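Local coordinates for twitching motility pilus retraction protein (Geobacter sulfurreducens PCA, PDB 5ZFQ) that probably hydrolyses ATP as a six-subunit motor that drives retraction of type IV pili during twitching motility, at residues N174-E185 against P193-V204; K162-I173 against H248-T256. All coordinates share one frame; numbering follows the deposited sequence.

In the fold
The two interactions assemble neighbouring parts of a RecA-like nucleotide-binding core, and their centres lie about 12 Å apart. Interaction 2 lays helix 162-176 over strand 249-254 in the middle of the mixed sheet; interaction 1 takes the end of that same helix and ties it to the sheet margin, where strands 180-185 and 198-203 run in parallel. The two meet directly: Lys195 NZ forms a salt bridge with Asp171 OD1 at 2.9 Å, and Ile181 CD1 packs on Ile173 CG2 at 3.7 Å. Lys162 and Ser163, in what is probably the Walker A motif, belong to interaction 2, and the side chain of Glu185 from interaction 1 lies near that motif without touching it.

Interaction 1 (N174-E185 against P193-V204); sequences NTERHDHIVTIE and PHKSCVVNQREV
Asn174, in the last turn of helix 162-176, grips the loop leading into strand 198-203 through both ends of its amide. Its OD1 accepts from Lys195 N (3.0 Å), which comes from well to the side of the C=O direction and tilted from the carbonyl plane, and from Cys197 N, which lies in the carbonyl plane. ND2 gives its hydrogen to Pro193 O (2.8 Å), almost in the plane of the amide. With CG anti to the backbone N (chi1 -175°), the amide is turned toward this loop, while the main-chain Asn174 O takes Ser196 N. The sulfur of Cys197 accepts from Asp179 N (3.4 Å) and also rests against Ile181 CD1, joining polar and apolar contact in one atom.

Backbone bonds then run without interruption from Val198 N–Asp179 O to Val204 N–Glu185 O, pairing strands 180-185 and 198-203 in parallel at the margin of the RecA-like mixed sheet; strand 225-230 flanks 180-185 on its other side.

Polar side chains pair on both faces. On the face carrying Val182 and Ile184, Asn200 ND2 donates to His180 NE2 at 3.0 Å and 164°; the imidazole and amide stand nearly perpendicular, and the donor is tilted from the ring plane. His180 ND1 hydrogen-bonds Asp222 O, and Asn200 OD1 hydrogen-bonds Thr47 OG1 of a second subunit, so the pair reaches the subunit interface. On the opposite face, Glu185 OE2 receives Gln201 NE2 (2.8 Å) on its syn side, with carboxylate and amide nearly coplanar. The same oxygen takes the hydroxyl of Thr183 through its anti lone pair. Two donors thus help fix the carboxylate's rotation.

Apolar contact is sparser: Val199 CG2 lies near Ile181 CB, and Ile184 CG2 crosses to Val204 CG2 at 3.9 Å.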
loop_
_atom_site.group_PDB
_atom_site.type_symbol
_atom_site.label_atom_id
_atom_site.label_comp_id
_atom_site.label_asym_id
_atom_site.label_seq_id
_atom_site.Cartn_x
_atom_site.Cartn_y
_atom_site.Cartn_z
ATOM N N ASN A 174 27.878 2.748 34.339
ATOM C CA ASN A 174 28.044 4.149 34.675
ATOM C C ASN A 174 28.982 4.375 35.864
ATOM O O ASN A 174 29.647 5.426 35.965
ATOM C CB ASN A 174 26.659 4.733 34.969
ATOM C CG ASN A 174 26.671 6.232 35.229
ATOM O OD1 ASN A 174 27.589 6.947 34.844
ATOM N ND2 ASN A 174 25.633 6.705 35.901
ATOM N N THR A 175 29.011 3.395 36.770
ATOM C CA THR A 175 29.852 3.445 37.959
ATOM C C THR A 175 31.304 3.070 37.632
ATOM O O THR A 175 32.253 3.662 38.162
ATOM C CB THR A 175 29.325 2.493 39.083
ATOM O OG1 THR A 175 28.006 2.891 39.496
ATOM C CG2 THR A 175 30.244 2.520 40.302
ATOM N N GLU A 176 31.472 2.094 36.743
ATOM C CA GLU A 176 32.786 1.501 36.520
ATOM C C GLU A 176 33.532 2.030 35.295
ATOM O O GLU A 176 34.754 2.090 35.316
ATOM C CB GLU A 176 32.655 -0.019 36.414
ATOM C CG GLU A 176 32.205 -0.702 37.688
ATOM C CD GLU A 176 32.036 -2.211 37.524
ATOM O OE1 GLU A 176 32.369 -2.764 36.441
ATOM O OE2 GLU A 176 31.561 -2.847 38.490
ATOM N N ARG A 177 32.823 2.414 34.235
ATOM C CA ARG A 177 33.502 2.799 32.990
ATOM C C ARG A 177 33.625 4.307 32.770
ATOM O O ARG A 177 33.024 5.096 33.477
ATOM C CB ARG A 177 32.784 2.178 31.787
ATOM C CG ARG A 177 32.716 0.675 31.847
ATOM C CD ARG A 177 32.038 0.041 30.650
ATOM N NE ARG A 177 31.532 -1.279 31.017
ATOM C CZ ARG A 177 31.155 -2.217 30.156
ATOM N NH1 ARG A 177 31.221 -2.006 28.850
ATOM N NH2 ARG A 177 30.716 -3.384 30.604
ATOM N N HIS A 178 34.408 4.704 31.776
ATOM C CA HIS A 178 34.419 6.097 31.343
ATOM C C HIS A 178 33.895 6.205 29.908
ATOM O O HIS A 178 34.630 6.575 28.976
ATOM C CB HIS A 178 35.818 6.690 31.457
ATOM C CG HIS A 178 36.408 6.553 32.823
ATOM N ND1 HIS A 178 37.118 5.438 33.217
ATOM C CD2 HIS A 178 36.356 7.374 33.901
ATOM C CE1 HIS A 178 37.496 5.587 34.475
ATOM N NE2 HIS A 178 37.045 6.750 34.912
ATOM N N ASP A 179 32.613 5.883 29.749
ATOM C CA ASP A 179 31.983 5.795 28.436
ATOM C C ASP A 179 30.909 6.848 28.277
ATOM O O ASP A 179 30.538 7.532 29.229
ATOM C CB ASP A 179 31.357 4.406 28.205
ATOM C CG ASP A 179 32.396 3.293 28.085
ATOM O OD1 ASP A 179 33.600 3.587 27.827
ATOM O OD2 ASP A 179 31.989 2.108 28.239
ATOM N N HIS A 180 30.436 6.976 27.045
ATOM C CA HIS A 180 29.266 7.775 26.727
ATOM C C HIS A 180 28.126 6.785 26.588
ATOM O O HIS A 180 28.179 5.915 25.722
ATOM C CB HIS A 180 29.472 8.585 25.440
ATOM C CG HIS A 180 28.256 9.332 25.000
ATOM N ND1 HIS A 180 28.033 9.682 23.686
ATOM C CD2 HIS A 180 27.192 9.796 25.699
ATOM C CE1 HIS A 180 26.888 10.338 23.598
ATOM N NE2 HIS A 180 26.359 10.424 24.804
ATOM N N ILE A 181 27.138 6.895 27.474
ATOM C CA ILE A 181 25.966 6.009 27.490
ATOM C C ILE A 181 24.733 6.718 26.928
ATOM O O ILE A 181 24.244 7.695 27.516
ATOM C CB ILE A 181 25.620 5.502 28.933
ATOM C CG1 ILE A 181 26.802 4.743 29.562
ATOM C CG2 ILE A 181 24.364 4.635 28.909
ATOM C CD1 ILE A 181 26.541 4.245 30.966
ATOM N N VAL A 182 24.241 6.231 25.792
ATOM C CA VAL A 182 22.993 6.748 25.204
ATOM C C VAL A 182 21.891 5.696 25.287
ATOM O O VAL A 182 22.059 4.573 24.799
ATOM C CB VAL A 182 23.167 7.145 23.720
ATOM C CG1 VAL A 182 21.837 7.625 23.135
ATOM C CG2 VAL A 182 24.274 8.191 23.574
ATOM N N THR A 183 20.767 6.052 25.892
ATOM C CA THR A 183 19.605 5.159 25.933
ATOM C C THR A 183 18.484 5.726 25.075
ATOM O O THR A 183 18.357 6.937 24.924
ATOM C CB THR A 183 19.072 4.970 27.380
ATOM O OG1 THR A 183 18.462 6.192 27.808
ATOM C CG2 THR A 183 20.208 4.619 28.351
ATOM N N ILE A 184 17.656 4.851 24.531
ATOM C CA ILE A 184 16.484 5.275 23.781
ATOM C C ILE A 184 15.324 4.460 24.349
ATOM O O ILE A 184 15.264 3.238 24.190
ATOM C CB ILE A 184 16.696 5.069 22.246
ATOM C CG1 ILE A 184 17.865 5.929 21.743
ATOM C CG2 ILE A 184 15.449 5.397 21.450
ATOM C CD1 ILE A 184 18.500 5.393 20.434
ATOM N N GLU A 185 14.432 5.133 25.063
ATOM C CA GLU A 185 13.483 4.451 25.944
ATOM C C GLU A 185 12.030 4.833 25.666
ATOM O O GLU A 185 11.738 5.935 25.196
ATOM C CB GLU A 185 13.823 4.744 27.414
ATOM C CG GLU A 185 15.211 4.252 27.848
ATOM C CD GLU A 185 15.525 4.478 29.332
ATOM O OE1 GLU A 185 14.787 3.939 30.205
ATOM O OE2 GLU A 185 16.529 5.178 29.623
ATOM N N PRO A 193 22.041 9.605 36.930
ATOM C CA PRO A 193 22.933 10.757 37.092
ATOM C C PRO A 193 24.266 10.434 36.435
ATOM O O PRO A 193 24.552 9.252 36.231
ATOM C CB PRO A 193 23.078 10.863 38.609
ATOM C CG PRO A 193 23.018 9.422 39.060
ATOM C CD PRO A 193 22.035 8.736 38.126
ATOM N N HIS A 194 25.079 11.419 36.096
ATOM C CA HIS A 194 26.414 11.052 35.633
ATOM C C HIS A 194 27.210 10.525 36.824
ATOM O O HIS A 194 27.196 11.116 37.911
ATOM C CB HIS A 194 27.157 12.229 34.994
ATOM C CG HIS A 194 26.402 12.887 33.886
ATOM N ND1 HIS A 194 26.027 12.213 32.744
ATOM C CD2 HIS A 194 25.941 14.154 33.751
ATOM C CE1 HIS A 194 25.362 13.041 31.955
ATOM N NE2 HIS A 194 25.295 14.224 32.538
ATOM N N LYS A 195 27.880 9.400 36.629
ATOM C CA LYS A 195 28.866 8.963 37.603
ATOM C C LYS A 195 30.228 9.059 36.921
ATOM O O LYS A 195 30.768 10.162 36.817
ATOM C CB LYS A 195 28.536 7.569 38.124
ATOM C CG LYS A 195 27.242 7.600 38.941
ATOM C CD LYS A 195 26.920 6.316 39.658
ATOM C CE LYS A 195 25.603 6.444 40.387
ATOM N NZ LYS A 195 25.184 5.184 41.092
ATOM N N SER A 196 30.773 7.951 36.426
ATOM C CA SER A 196 32.000 8.028 35.621
ATOM C C SER A 196 31.726 8.172 34.114
ATOM O O SER A 196 32.579 8.645 33.368
ATOM C CB SER A 196 32.874 6.805 35.864
ATOM O OG SER A 196 33.374 6.792 37.188
ATOM N N CYS A 197 30.547 7.745 33.673
ATOM C CA CYS A 197 30.151 7.871 32.277
ATOM C C CYS A 197 29.403 9.177 32.016
ATOM O O CYS A 197 28.897 9.803 32.948
ATOM C CB CYS A 197 29.269 6.690 31.853
ATOM S SG CYS A 197 30.068 5.063 31.870
ATOM N N VAL A 198 29.348 9.600 30.757
ATOM C CA VAL A 198 28.408 10.650 30.378
ATOM C C VAL A 198 27.119 9.960 29.925
ATOM O O VAL A 198 27.147 9.101 29.028
ATOM C CB VAL A 198 28.965 11.565 29.252
ATOM C CG1 VAL A 198 27.884 12.498 28.710
ATOM C CG2 VAL A 198 30.141 12.375 29.753
ATOM N N VAL A 199 25.995 10.309 30.544
ATOM C CA VAL A 199 24.740 9.635 30.225
ATOM C C VAL A 199 23.705 10.557 29.550
ATOM O O VAL A 199 23.317 11.589 30.102
ATOM C CB VAL A 199 24.099 9.017 31.495
ATOM C CG1 VAL A 199 22.864 8.202 31.122
ATOM C CG2 VAL A 199 25.113 8.158 32.247
ATOM N N ASN A 200 23.262 10.160 28.356
ATOM C CA ASN A 200 22.187 10.849 27.640
ATOM C C ASN A 200 20.987 9.919 27.384
ATOM O O ASN A 200 21.128 8.885 26.726
ATOM C CB ASN A 200 22.699 11.400 26.311
ATOM C CG ASN A 200 23.479 12.672 26.479
ATOM O OD1 ASN A 200 22.945 13.676 26.947
ATOM N ND2 ASN A 200 24.761 12.642 26.098
ATOM N N GLN A 201 19.814 10.280 27.897
ATOM C CA GLN A 201 18.633 9.428 27.763
ATOM C C GLN A 201 17.550 10.123 26.955
ATOM O O GLN A 201 17.091 11.209 27.314
ATOM C CB GLN A 201 18.092 9.058 29.142
ATOM C CG GLN A 201 19.143 8.527 30.078
ATOM C CD GLN A 201 18.576 8.088 31.403
ATOM O OE1 GLN A 201 18.875 8.682 32.444
ATOM N NE2 GLN A 201 17.759 7.037 31.383
ATOM N N ARG A 202 17.129 9.504 25.865
ATOM C CA ARG A 202 16.104 10.104 25.029
ATOM C C ARG A 202 14.769 9.361 25.170
ATOM O O ARG A 202 14.676 8.151 24.912
ATOM C CB ARG A 202 16.577 10.108 23.581
ATOM C CG ARG A 202 18.047 10.440 23.432
ATOM C CD ARG A 202 18.348 10.805 22.004
ATOM N NE ARG A 202 17.488 11.892 21.539
ATOM C CZ ARG A 202 17.294 12.214 20.265
ATOM N NH1 ARG A 202 17.875 11.517 19.298
ATOM N NH2 ARG A 202 16.496 13.235 19.957
ATOM N N GLU A 203 13.729 10.061 25.590
ATOM C CA GLU A 203 12.449 9.382 25.682
ATOM C C GLU A 203 11.657 9.505 24.368
ATOM O O GLU A 203 11.358 10.612 23.891
ATOM C CB GLU A 203 11.629 9.910 26.858
ATOM C CG GLU A 203 10.320 9.180 27.062
ATOM C CD GLU A 203 9.749 9.430 28.448
ATOM O OE1 GLU A 203 10.482 9.194 29.449
ATOM O OE2 GLU A 203 8.575 9.879 28.537
ATOM N N VAL A 204 11.348 8.345 23.782
ATOM C CA VAL A 204 10.491 8.272 22.612
ATOM C C VAL A 204 9.157 8.931 22.956
ATOM O O VAL A 204 8.604 8.695 24.025
ATOM C CB VAL A 204 10.270 6.800 22.159
ATOM C CG1 VAL A 204 9.281 6.730 20.973
ATOM C CG2 VAL A 204 11.597 6.137 21.834
#

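Interaction 2 (K162-I173 against H248-T256); sequences KSTTLAAIIDKI and HLCLATLHT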
loop_
_atom_site.group_PDB
_atom_site.type_symbol
_atom_site.label_atom_id
_atom_site.label_comp_id
_atom_site.label_asym_id
_atom_site.label_seq_id
_atom_site.Cartn_x
_atom_site.Cartn_y
_atom_site.Cartn_z
ATOM N N LYS A 162 12.271 -6.132 32.862
ATOM C CA LYS A 162 13.366 -5.836 31.946
ATOM C C LYS A 162 14.015 -4.507 32.320
ATOM O O LYS A 162 15.242 -4.393 32.397
ATOM C CB LYS A 162 12.877 -5.811 30.495
ATOM C CG LYS A 162 12.499 -7.192 29.981
ATOM C CD LYS A 162 12.011 -7.160 28.551
ATOM C CE LYS A 162 10.763 -6.315 28.411
ATOM N NZ LYS A 162 10.208 -6.455 27.037
ATOM N N SER A 163 13.174 -3.513 32.577
ATOM C CA SER A 163 13.630 -2.184 32.963
ATOM C C SER A 163 14.531 -2.158 34.216
ATOM O O SER A 163 15.544 -1.465 34.218
ATOM C CB SER A 163 12.412 -1.281 33.163
ATOM O OG SER A 163 11.563 -1.803 34.182
ATOM N N THR A 164 14.185 -2.909 35.267
ATOM C CA THR A 164 15.021 -2.913 36.476
ATOM C C THR A 164 16.311 -3.693 36.260
ATOM O O THR A 164 17.321 -3.413 36.905
ATOM C CB THR A 164 14.304 -3.507 37.745
ATOM O OG1 THR A 164 13.838 -4.837 37.491
ATOM C CG2 THR A 164 13.143 -2.656 38.155
ATOM N N THR A 165 16.274 -4.682 35.373
ATOM C CA THR A 165 17.473 -5.448 35.056
ATOM C C THR A 165 18.424 -4.585 34.239
ATOM O O THR A 165 19.617 -4.491 34.549
ATOM C CB THR A 165 17.135 -6.743 34.304
ATOM O OG1 THR A 165 16.568 -7.685 35.222
ATOM C CG2 THR A 165 18.377 -7.346 33.692
ATOM N N LEU A 166 17.882 -3.927 33.220
ATOM C CA LEU A 166 18.640 -2.978 32.413
ATOM C C LEU A 166 19.152 -1.784 33.215
ATOM O O LEU A 166 20.304 -1.370 33.059
ATOM C CB LEU A 166 17.772 -2.499 31.255
ATOM C CG LEU A 166 17.676 -3.646 30.260
ATOM C CD1 LEU A 166 16.505 -3.464 29.315
ATOM C CD2 LEU A 166 19.005 -3.735 29.520
ATOM N N ALA A 167 18.303 -1.240 34.077
ATOM C CA ALA A 167 18.700 -0.169 34.969
ATOM C C ALA A 167 19.928 -0.549 35.787
ATOM O O ALA A 167 20.873 0.233 35.903
ATOM C CB ALA A 167 17.549 0.199 35.887
ATOM N N ALA A 168 19.920 -1.750 36.350
ATOM C CA ALA A 168 21.005 -2.176 37.230
ATOM C C ALA A 168 22.303 -2.352 36.447
ATOM O O ALA A 168 23.395 -2.021 36.922
ATOM C CB ALA A 168 20.630 -3.461 37.935
ATOM N N ILE A 169 22.170 -2.889 35.240
ATOM C CA ILE A 169 23.304 -3.070 34.346
ATOM C C ILE A 169 23.930 -1.723 33.981
ATOM O O ILE A 169 25.155 -1.550 34.062
ATOM C CB ILE A 169 22.889 -3.820 33.060
ATOM C CG1 ILE A 169 22.687 -5.309 33.366
ATOM C CG2 ILE A 169 23.940 -3.638 31.983
ATOM C CD1 ILE A 169 21.974 -6.081 32.275
ATOM N N ILE A 170 23.087 -0.770 33.598
ATOM C CA ILE A 170 23.581 0.530 33.185
ATOM C C ILE A 170 24.204 1.270 34.359
ATOM O O ILE A 170 25.258 1.912 34.201
ATOM C CB ILE A 170 22.461 1.368 32.539
ATOM C CG1 ILE A 170 22.157 0.806 31.142
ATOM C CG2 ILE A 170 22.870 2.823 32.422
ATOM C CD1 ILE A 170 20.778 1.094 30.643
ATOM N N ASP A 171 23.579 1.159 35.531
ATOM C CA ASP A 171 24.111 1.769 36.738
ATOM C C ASP A 171 25.524 1.273 37.016
ATOM O O ASP A 171 26.415 2.057 37.359
ATOM C CB ASP A 171 23.218 1.468 37.938
ATOM C CG ASP A 171 23.691 2.159 39.205
ATOM O OD1 ASP A 171 24.036 3.365 39.174
ATOM O OD2 ASP A 171 23.728 1.482 40.251
ATOM N N LYS A 172 25.722 -0.036 36.870
ATOM C CA LYS A 172 27.019 -0.640 37.112
ATOM C C LYS A 172 28.045 -0.127 36.098
ATOM O O LYS A 172 29.202 0.142 36.454
ATOM C CB LYS A 172 26.924 -2.160 37.051
ATOM C CG LYS A 172 28.273 -2.845 37.250
ATOM C CD LYS A 172 28.198 -4.354 37.005
ATOM C CE LYS A 172 29.539 -5.036 37.283
ATOM N NZ LYS A 172 29.991 -4.940 38.721
ATOM N N ILE A 173 27.614 0.011 34.843
ATOM C CA ILE A 173 28.470 0.489 33.783
ATOM C C ILE A 173 28.879 1.927 34.038
ATOM O O ILE A 173 30.056 2.279 33.950
ATOM C CB ILE A 173 27.764 0.390 32.428
ATOM C CG1 ILE A 173 27.598 -1.074 32.033
ATOM C CG2 ILE A 173 28.524 1.161 31.344
ATOM C CD1 ILE A 173 26.743 -1.272 30.805
ATOM N N HIS A 248 30.845 -1.301 19.948
ATOM C CA HIS A 248 29.968 -0.760 20.967
ATOM C C HIS A 248 29.414 -1.879 21.809
ATOM O O HIS A 248 29.501 -3.060 21.438
ATOM C CB HIS A 248 28.841 0.037 20.338
ATOM C CG HIS A 248 29.324 1.105 19.411
ATOM N ND1 HIS A 248 29.665 0.852 18.100
ATOM C CD2 HIS A 248 29.567 2.420 19.615
ATOM C CE1 HIS A 248 30.079 1.970 17.530
ATOM N NE2 HIS A 248 30.031 2.936 18.427
ATOM N N LEU A 249 28.886 -1.517 22.967
ATOM C CA LEU A 249 28.071 -2.446 23.710
ATOM C C LEU A 249 26.607 -2.052 23.490
ATOM O O LEU A 249 26.186 -0.924 23.828
ATOM C CB LEU A 249 28.439 -2.451 25.192
ATOM C CG LEU A 249 27.611 -3.417 26.060
ATOM C CD1 LEU A 249 27.913 -4.886 25.754
ATOM C CD2 LEU A 249 27.799 -3.144 27.551
ATOM N N CYS A 250 25.837 -2.963 22.905
ATOM C CA CYS A 250 24.434 -2.694 22.651
ATOM C C CYS A 250 23.529 -3.480 23.602
ATOM O O CYS A 250 23.545 -4.719 23.617
ATOM C CB CYS A 250 24.085 -3.018 21.197
ATOM S SG CYS A 250 22.371 -2.597 20.771
ATOM N N LEU A 251 22.755 -2.755 24.406
ATOM C CA LEU A 251 21.729 -3.369 25.248
ATOM C C LEU A 251 20.409 -3.261 24.525
ATOM O O LEU A 251 20.072 -2.190 24.016
ATOM C CB LEU A 251 21.634 -2.689 26.621
ATOM C CG LEU A 251 22.944 -2.712 27.400
ATOM C CD1 LEU A 251 22.872 -1.874 28.660
ATOM C CD2 LEU A 251 23.389 -4.164 27.700
ATOM N N ALA A 252 19.661 -4.355 24.469
ATOM C CA ALA A 252 18.399 -4.333 23.753
ATOM C C ALA A 252 17.405 -5.363 24.283
ATOM O O ALA A 252 17.769 -6.267 25.033
ATOM C CB ALA A 252 18.635 -4.545 22.246
ATOM N N THR A 253 16.169 -5.157 23.887
ATOM C CA THR A 253 15.006 -5.864 24.340
ATOM C C THR A 253 14.174 -6.529 23.242
ATOM O O THR A 253 14.096 -6.081 22.148
ATOM C CB THR A 253 14.172 -4.816 25.134
ATOM O OG1 THR A 253 14.570 -4.820 26.486
ATOM C CG2 THR A 253 12.707 -5.006 25.090
ATOM N N LEU A 254 13.542 -7.621 23.595
ATOM C CA LEU A 254 12.626 -8.350 22.748
ATOM C C LEU A 254 11.555 -8.966 23.615
ATOM O O LEU A 254 11.811 -9.312 24.739
ATOM C CB LEU A 254 13.339 -9.494 22.055
ATOM C CG LEU A 254 13.703 -9.332 20.608
ATOM C CD1 LEU A 254 13.916 -10.674 19.976
ATOM C CD2 LEU A 254 12.562 -8.632 19.929
ATOM N N HIS A 255 10.368 -9.164 23.092
ATOM C CA HIS A 255 9.349 -9.810 23.887
ATOM C C HIS A 255 9.308 -11.283 23.566
ATOM O O HIS A 255 8.371 -11.779 23.042
ATOM C CB HIS A 255 7.990 -9.186 23.698
ATOM C CG HIS A 255 6.910 -9.916 24.426
ATOM N ND1 HIS A 255 5.586 -9.541 24.382
ATOM C CD2 HIS A 255 6.962 -11.010 25.217
ATOM C CE1 HIS A 255 4.870 -10.373 25.111
ATOM N NE2 HIS A 255 5.684 -11.270 25.630
ATOM N N THR A 256 10.377 -11.968 23.878
ATOM C CA THR A 256 10.498 -13.375 23.636
ATOM C C THR A 256 10.703 -14.062 24.955
ATOM O O THR A 256 11.202 -13.511 25.899
ATOM C CB THR A 256 11.546 -13.745 22.595
ATOM O OG1 THR A 256 12.701 -12.948 22.751
ATOM C CG2 THR A 256 11.013 -13.536 21.232
#
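Leu251 sends its side chain from strand 249-254 in among Leu166, Ile169 and Ile170 of helix 162-173. The setting is a RecA-like alpha/beta core, in which the helix following the probable P-loop runs nearly antiparallel to the strand (173°), with the segment axes 10.4 Å apart. Leu251 and Leu166 slide past one another in opposite directions, the CD2 branch of Leu166 resting against Leu251 CB. With CG anti to its own carbonyl carbon (chi1 -58°), Leu251 brings CD1 to Ile170 CG1 at 3.7 Å and to Ile169 CG2 at 3.9 Å, crossing both isoleucines at a slant. One methyl therefore bridges two successive helix residues. Farther along the helix, Ile173 CD1 meets Leu249 CD2 at 3.9 Å, again at an angle.

Towards the P-loop end the partners become more polar. Leu166 turns its other branch, CD1, to Thr253 OG1 (3.7 Å), a hydroxyl hydrogen-bonded to Val154 O of the adjacent strand. Lys162 is bent at chi3 (-62°), and its NZ passes Thr253 CG2 at 3.5 Å and hydrogen-bonds Gly156 O of the probable Walker A loop.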